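Local structure of putative phosphoribosyltransferase (Neisseria gonorrhoeae, 5VOG) at residues Val107-Val112 / Lys137-Ala142; Val131-Glu136 / Ile149-Gly154. The protein binds the alarmone guanosine tetraphosphate (ppGpp) and probably acts as a type I phosphoribosyltransferase that uses a metal ion. All blocks are in the same frame, centred on the assembly; numbering follows the deposited sequence.

Contact 1: residues Val107-Val112 / Lys137-Ala142. With G4P (guanosine-5',3'-tetraphosphate), chain D.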
loop_
_atom_site.group_PDB
_atom_site.type_symbol
_atom_site.label_atom_id
_atom_site.label_comp_id
_atom_site.label_asym_id
_atom_site.label_seq_id
_atom_site.Cartn_x
_atom_site.Cartn_y
_atom_site.Cartn_z
ATOM N N VAL A 107 -7.146 -9.799 -5.163
ATOM C CA VAL A 107 -7.946 -10.719 -5.970
ATOM C C VAL A 107 -7.534 -12.157 -5.697
ATOM O O VAL A 107 -6.344 -12.475 -5.586
ATOM C CB VAL A 107 -7.881 -10.396 -7.482
ATOM C CG1 VAL A 107 -6.501 -10.650 -8.088
ATOM C CG2 VAL A 107 -8.952 -11.195 -8.241
ATOM N N ASP A 108 -8.545 -13.010 -5.531
ATOM C CA ASP A 108 -8.427 -14.462 -5.464
ATOM C C ASP A 108 -8.785 -14.970 -6.859
ATOM O O ASP A 108 -9.966 -15.071 -7.219
ATOM C CB ASP A 108 -9.356 -14.997 -4.376
ATOM C CG ASP A 108 -9.377 -16.508 -4.283
ATOM O OD1 ASP A 108 -8.946 -17.202 -5.225
ATOM O OD2 ASP A 108 -9.862 -16.999 -3.243
ATOM N N ASP A 109 -7.754 -15.248 -7.655
ATOM C CA ASP A 109 -7.915 -15.695 -9.033
ATOM C C ASP A 109 -7.523 -17.162 -9.151
ATOM O O ASP A 109 -8.396 -18.024 -9.279
ATOM C CB ASP A 109 -7.082 -14.817 -9.975
ATOM C CG ASP A 109 -7.313 -15.139 -11.436
ATOM O OD1 ASP A 109 -8.472 -15.066 -11.881
ATOM O OD2 ASP A 109 -6.332 -15.436 -12.150
ATOM N N SER A 110 -6.227 -17.480 -9.089
ATOM C CA SER A 110 -5.772 -18.867 -9.161
ATOM C C SER A 110 -5.440 -19.471 -7.804
ATOM O O SER A 110 -5.321 -20.695 -7.704
ATOM C CB SER A 110 -4.524 -18.977 -10.048
ATOM O OG SER A 110 -3.374 -18.471 -9.367
ATOM N N ARG A 111 -5.260 -18.645 -6.775
ATOM C CA ARG A 111 -4.802 -19.008 -5.433
ATOM C C ARG A 111 -3.359 -19.488 -5.384
ATOM O O ARG A 111 -2.911 -19.941 -4.324
ATOM C CB ARG A 111 -5.697 -20.061 -4.772
ATOM C CG ARG A 111 -6.953 -19.472 -4.248
ATOM C CD ARG A 111 -7.906 -20.498 -3.662
ATOM N NE ARG A 111 -9.132 -19.794 -3.344
ATOM C CZ ARG A 111 -10.276 -20.369 -3.011
ATOM N NH1 ARG A 111 -10.371 -21.694 -2.941
ATOM N NH2 ARG A 111 -11.328 -19.610 -2.746
ATOM N N VAL A 112 -2.605 -19.373 -6.480
ATOM C CA VAL A 112 -1.211 -19.802 -6.450
ATOM C C VAL A 112 -0.385 -18.894 -5.540
ATOM O O VAL A 112 0.417 -19.378 -4.733
ATOM C CB VAL A 112 -0.649 -19.885 -7.883
ATOM C CG1 VAL A 112 0.853 -20.110 -7.871
ATOM C CG2 VAL A 112 -1.339 -21.035 -8.635
ATOM N N LYS A 137 -12.894 -14.496 -7.261
ATOM C CA LYS A 137 -13.425 -14.984 -8.527
ATOM C C LYS A 137 -13.873 -16.434 -8.400
ATOM O O LYS A 137 -13.150 -17.277 -7.858
ATOM C CB LYS A 137 -12.387 -14.876 -9.632
ATOM C CG LYS A 137 -12.029 -13.472 -10.034
ATOM C CD LYS A 137 -11.069 -13.593 -11.196
ATOM C CE LYS A 137 -10.685 -12.293 -11.774
ATOM N NZ LYS A 137 -9.809 -12.541 -12.947
ATOM N N ILE A 138 -15.059 -16.723 -8.926
ATOM C CA ILE A 138 -15.623 -18.071 -8.908
ATOM C C ILE A 138 -15.108 -18.807 -10.141
ATOM O O ILE A 138 -15.563 -18.573 -11.261
ATOM C CB ILE A 138 -17.148 -18.045 -8.858
ATOM C CG1 ILE A 138 -17.613 -17.255 -7.631
ATOM C CG2 ILE A 138 -17.678 -19.474 -8.860
ATOM C CD1 ILE A 138 -16.891 -17.625 -6.340
ATOM N N LYS A 139 -14.154 -19.706 -9.927
ATOM C CA LYS A 139 -13.448 -20.382 -11.007
ATOM C C LYS A 139 -12.626 -21.502 -10.385
ATOM O O LYS A 139 -12.502 -21.599 -9.161
ATOM C CB LYS A 139 -12.559 -19.418 -11.802
ATOM C CG LYS A 139 -11.499 -18.715 -10.960
ATOM C CD LYS A 139 -10.829 -17.571 -11.721
ATOM C CE LYS A 139 -9.967 -18.080 -12.863
ATOM N NZ LYS A 139 -9.454 -16.970 -13.724
ATOM N N ALA A 140 -12.079 -22.357 -11.241
ATOM C CA ALA A 140 -11.178 -23.391 -10.757
ATOM C C ALA A 140 -9.915 -22.757 -10.191
ATOM O O ALA A 140 -9.478 -21.687 -10.626
ATOM C CB ALA A 140 -10.820 -24.376 -11.871
ATOM N N LYS A 141 -9.337 -23.430 -9.205
ATOM C CA LYS A 141 -8.211 -22.900 -8.447
ATOM C C LYS A 141 -7.040 -23.864 -8.544
ATOM O O LYS A 141 -7.187 -25.063 -8.290
ATOM C CB LYS A 141 -8.601 -22.676 -6.983
ATOM C CG LYS A 141 -9.827 -21.784 -6.800
ATOM C CD LYS A 141 -9.550 -20.333 -7.218
ATOM C CE LYS A 141 -10.778 -19.459 -7.035
ATOM N NZ LYS A 141 -10.468 -18.015 -7.300
ATOM N N ALA A 142 -5.879 -23.343 -8.928
ATOM C CA ALA A 142 -4.680 -24.170 -8.906
ATOM C C ALA A 142 -4.096 -24.262 -7.503
ATOM O O ALA A 142 -3.562 -25.312 -7.123
ATOM C CB ALA A 142 -3.647 -23.625 -9.891
HETATM P PB G4P D . -4.144 -15.319 -5.933
HETATM O O1B G4P D . -3.250 -16.298 -5.357
HETATM O O2B G4P D . -5.456 -15.890 -6.516
HETATM O O3B G4P D . -4.471 -14.192 -4.903
HETATM O O3A G4P D . -3.418 -14.502 -7.094
HETATM P PA G4P D . -2.714 -14.993 -8.431
HETATM O O1A G4P D . -1.412 -15.635 -8.148
HETATM O O2A G4P D . -3.674 -15.843 -9.223
HETATM O "O5'" G4P D . -2.569 -13.587 -9.205
HETATM C "C5'" G4P D . -1.552 -13.347 -10.197
HETATM C "C4'" G4P D . -1.727 -11.945 -10.717
HETATM O "O4'" G4P D . -2.915 -11.863 -11.523
HETATM C "C3'" G4P D . -1.874 -10.876 -9.629
HETATM O "O3'" G4P D . -0.826 -9.897 -9.803
HETATM C "C2'" G4P D . -3.251 -10.247 -9.858
HETATM O "O2'" G4P D . -3.288 -8.839 -9.628
HETATM C "C1'" G4P D . -3.501 -10.595 -11.323
HETATM N N9 G4P D . -4.929 -10.715 -11.625
HETATM C C8 G4P D . -5.698 -11.844 -11.531
HETATM N N7 G4P D . -6.954 -11.639 -11.855
HETATM C C5 G4P D . -7.009 -10.292 -12.179
HETATM C C6 G4P D . -8.094 -9.472 -12.624
HETATM O O6 G4P D . -9.265 -9.813 -12.815
HETATM N N1 G4P D . -7.702 -8.168 -12.854
HETATM C C2 G4P D . -6.431 -7.684 -12.682
HETATM N N2 G4P D . -6.227 -6.397 -12.973
HETATM N N3 G4P D . -5.413 -8.435 -12.270
HETATM C C4 G4P D . -5.767 -9.714 -12.041
HETATM P PC G4P D . 0.630 -10.094 -9.219
HETATM O O1C G4P D . 1.453 -10.951 -10.115
HETATM O O2C G4P D . 0.425 -10.639 -7.831
HETATM O O3C G4P D . 1.218 -8.616 -9.107
HETATM P PD G4P D . 0.856 -7.339 -8.224
HETATM O O1D G4P D . 0.009 -7.837 -7.100
HETATM O O2D G4P D . 2.214 -6.775 -7.747
HETATM O O3D G4P D . 0.175 -6.380 -9.165
#

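Contact 2: residues Val131-Glu136 / Ile149-Gly154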
loop_
_atom_site.group_PDB
_atom_site.type_symbol
_atom_site.label_atom_id
_atom_site.label_comp_id
_atom_site.label_asym_id
_atom_site.label_seq_id
_atom_site.Cartn_x
_atom_site.Cartn_y
_atom_site.Cartn_z
ATOM N N VAL A 131 -7.027 -14.852 6.165
ATOM C CA VAL A 131 -6.823 -14.204 4.875
ATOM C C VAL A 131 -8.086 -13.454 4.476
ATOM O O VAL A 131 -9.210 -13.933 4.678
ATOM C CB VAL A 131 -6.382 -15.212 3.787
ATOM C CG1 VAL A 131 -7.477 -16.195 3.471
ATOM C CG2 VAL A 131 -5.927 -14.483 2.527
ATOM N N ALA A 132 -7.889 -12.246 3.951
ATOM C CA ALA A 132 -8.961 -11.377 3.487
ATOM C C ALA A 132 -8.611 -10.892 2.090
ATOM O O ALA A 132 -7.526 -10.340 1.881
ATOM C CB ALA A 132 -9.145 -10.178 4.424
ATOM N N VAL A 133 -9.508 -11.101 1.131
ATOM C CA VAL A 133 -9.296 -10.641 -0.235
ATOM C C VAL A 133 -10.459 -9.752 -0.640
ATOM O O VAL A 133 -11.602 -9.964 -0.225
ATOM C CB VAL A 133 -9.125 -11.800 -1.239
ATOM C CG1 VAL A 133 -7.810 -12.492 -1.020
ATOM C CG2 VAL A 133 -10.278 -12.796 -1.124
ATOM N N LEU A 134 -10.154 -8.731 -1.439
ATOM C CA LEU A 134 -11.192 -7.821 -1.902
ATOM C C LEU A 134 -12.192 -8.539 -2.805
ATOM O O LEU A 134 -13.409 -8.488 -2.570
ATOM C CB LEU A 134 -10.537 -6.638 -2.622
ATOM C CG LEU A 134 -11.398 -5.707 -3.481
ATOM C CD1 LEU A 134 -12.447 -4.985 -2.650
ATOM C CD2 LEU A 134 -10.494 -4.694 -4.184
ATOM N N HIS A 135 -11.695 -9.234 -3.828
ATOM C CA HIS A 135 -12.519 -9.887 -4.838
ATOM C C HIS A 135 -12.178 -11.363 -4.920
ATOM O O HIS A 135 -11.008 -11.723 -5.097
ATOM C CB HIS A 135 -12.297 -9.250 -6.205
ATOM C CG HIS A 135 -12.754 -7.835 -6.282
ATOM N ND1 HIS A 135 -12.000 -6.841 -6.867
ATOM C CD2 HIS A 135 -13.904 -7.252 -5.870
ATOM C CE1 HIS A 135 -12.665 -5.702 -6.803
ATOM N NE2 HIS A 135 -13.826 -5.925 -6.209
ATOM N N GLU A 136 -13.205 -12.210 -4.833
ATOM C CA GLU A 136 -13.069 -13.656 -4.981
ATOM C C GLU A 136 -13.712 -14.076 -6.298
ATOM O O GLU A 136 -14.939 -14.037 -6.432
ATOM C CB GLU A 136 -13.718 -14.386 -3.809
ATOM C CG GLU A 136 -13.721 -15.893 -3.981
ATOM C CD GLU A 136 -14.467 -16.615 -2.876
ATOM O OE1 GLU A 136 -15.051 -15.953 -1.988
ATOM O OE2 GLU A 136 -14.466 -17.861 -2.896
ATOM N N ILE A 149 -7.349 -21.939 8.278
ATOM C CA ILE A 149 -7.129 -20.517 8.015
ATOM C C ILE A 149 -8.477 -19.870 7.718
ATOM O O ILE A 149 -9.109 -20.209 6.704
ATOM C CB ILE A 149 -6.137 -20.309 6.861
ATOM C CG1 ILE A 149 -4.743 -20.798 7.264
ATOM C CG2 ILE A 149 -6.093 -18.840 6.446
ATOM C CD1 ILE A 149 -3.688 -20.568 6.203
ATOM N N PRO A 150 -8.967 -18.970 8.571
ATOM C CA PRO A 150 -10.204 -18.250 8.249
ATOM C C PRO A 150 -10.044 -17.461 6.958
ATOM O O PRO A 150 -8.997 -16.872 6.692
ATOM C CB PRO A 150 -10.404 -17.323 9.455
ATOM C CG PRO A 150 -9.635 -17.970 10.565
ATOM C CD PRO A 150 -8.457 -18.633 9.910
ATOM N N TYR A 151 -11.098 -17.454 6.154
ATOM C CA TYR A 151 -11.090 -16.825 4.843
ATOM C C TYR A 151 -12.274 -15.877 4.715
ATOM O O TYR A 151 -13.412 -16.233 5.041
ATOM C CB TYR A 151 -11.135 -17.888 3.735
ATOM C CG TYR A 151 -11.252 -17.350 2.320
ATOM C CD1 TYR A 151 -10.148 -17.308 1.478
ATOM C CD2 TYR A 151 -12.476 -16.919 1.814
ATOM C CE1 TYR A 151 -10.255 -16.824 0.182
ATOM C CE2 TYR A 151 -12.592 -16.430 0.529
ATOM C CZ TYR A 151 -11.484 -16.399 -0.287
ATOM O OH TYR A 151 -11.618 -15.921 -1.569
ATOM N N PHE A 152 -12.000 -14.680 4.193
ATOM C CA PHE A 152 -13.022 -13.673 3.954
ATOM C C PHE A 152 -12.788 -13.045 2.590
ATOM O O PHE A 152 -11.656 -12.715 2.241
ATOM C CB PHE A 152 -12.998 -12.571 5.024
ATOM C CG PHE A 152 -13.055 -13.093 6.432
ATOM C CD1 PHE A 152 -14.274 -13.279 7.069
ATOM C CD2 PHE A 152 -11.890 -13.394 7.117
ATOM C CE1 PHE A 152 -14.329 -13.769 8.370
ATOM C CE2 PHE A 152 -11.932 -13.877 8.415
ATOM C CZ PHE A 152 -13.156 -14.067 9.043
ATOM N N SER A 153 -13.854 -12.862 1.829
ATOM C CA SER A 153 -13.768 -12.072 0.616
ATOM C C SER A 153 -14.792 -10.951 0.667
ATOM O O SER A 153 -15.876 -11.102 1.233
ATOM C CB SER A 153 -13.964 -12.929 -0.638
ATOM O OG SER A 153 -15.238 -13.553 -0.646
ATOM N N GLY A 154 -14.431 -9.809 0.092
ATOM C CA GLY A 154 -15.338 -8.683 0.076
ATOM C C GLY A 154 -16.605 -8.976 -0.699
ATOM O O GLY A 154 -17.710 -8.858 -0.161
#

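Contact 1: residues Val107-Val112 / Lys137-Ala142
Lys137 runs along Asp108 and Asp109 to the guanine of ppGpp, beginning with a backbone bond from its N to Asp108 O (3.0 Å), which fixes the root of the side chain. Lys137 CB then rests 3.4 Å from that same Asp108 O, and CG drifts slightly farther off. With CG anti to the carbonyl carbon (chi1 -68°) and the chain extended beyond it, Lys137 CD passes 3.1 Å from Asp109 OD1. CE comes next to O6 of the guanine. At the tip, Lys137 NZ meets Asp109 OD1 at 3.0 Å. Lys137 NZ also donates to guanine O6 (2.8 Å) and to N7 of the same base, so it reads the Hoogsteen edge while the salt bridge to Asp109 probably offsets its charge.

Asp109 OD1 is shared. Lys139 NZ reaches Asp109 OD1 at 2.8 Å, from the opposite face of the carboxylate to Lys137 NZ, and Asp159 gives Lys139 a second anionic partner. A second salt-bridge network is centred on Asp108. Lys141 NZ meets Asp108 OD1 at 2.7 Å from above the carboxylate plane, and also bonds to Asp109 O (2.9 Å) and Lys137 O. Arg111 grips the other oxygen, Asp108 OD2, side-on through NE and NH2, while the CG of Lys141 lies over a face of its guanidinium.

So braced, the loop turns its amides to the ligand's 5' diphosphate: Asp109 N and Arg111 N to O2B, Ser110 N and OG to O2A. A phosphate cradled after a strand, just before helix 112-121, fits the PRPP-binding loop of type I phosphoribosyltransferases, here occupied by ppGpp.

Contact 2: residues Val131-Glu136 / Ile149-Gly154
Val131 and Tyr151 open a short parallel ladder in which strands 131-133 and 151-153 run 13° from alignment. The backbone bonds come first. Val131 N donates to Pro150 O and Phe152 N to Val131 O; Val133 N then takes Phe152 O and Gly154 N takes Val133 O, each at 2.9 Å. Both Val131 and Val133 thus use N-H and C=O together across the pair, the alternation expected of parallel strands. CA-H...O contacts fill in between, the shortest running from Ser153 CA to Val133 O at 3.1 Å.

Apolar contacts divide by face. On the side of Val131 and Tyr151, the CG1 branch of Val131 meets the tyrosine ring obliquely, 3.5 Å from Tyr151 CD1, and lies 4.2 Å from Ile149 CG2, which leads on to Leu118 of helix 112-121. On the other side, Phe152, on the same sheet face as Ala132, packs on Leu27 and Ile31 of helix 17-33.

Polar contacts gather where the first segment bends at Leu134 and returns as strand 135-137. Glu136, extended beyond CG, sends OE1 to accept from Ser153 OG (2.8 Å) through its anti lone pair. That same carboxylate sits beside the phenol of Tyr151, the two planes 70° apart, with OE1 near the ring's edge. Because CG of Tyr151 stands anti to its backbone N (chi1 175°), the ring runs forward along its strand and places Tyr151 OH 3.2 Å from Glu136 CG; the hydroxyl's hydrogen bond goes to Asp108.

The chemistry thus changes along the ladder: oily flanks fasten the strands to helices, while at the corner Ser153 and Glu136 join strand 151-157 to strand 135-137, and Tyr151 alone reaches on to Asp108, just before the ligand loop.

Contacts 1 and 2 have centres 12 Å apart and interleave along the chain, in the order 107-112, 131-136, 137-142, 149-154, with Lys137 following directly on Glu136. Both reach one mixed sheet, where strands 129-133, 151-157, 135-137 and 107-108 are successive neighbours, 107-108 being outermost in the chain. They meet where Asp108 N lies 2.8 Å from His135 O, probably a hydrogen bond, beside the bond between Asp108 and Tyr151. Contact 2 lies deeper in the fold, while contact 1 sits at the edge beside ppGpp. The phosphate-binding loop is therefore joined, through shared strands and one aspartate, to the core of the phosphoribosyltransferase fold.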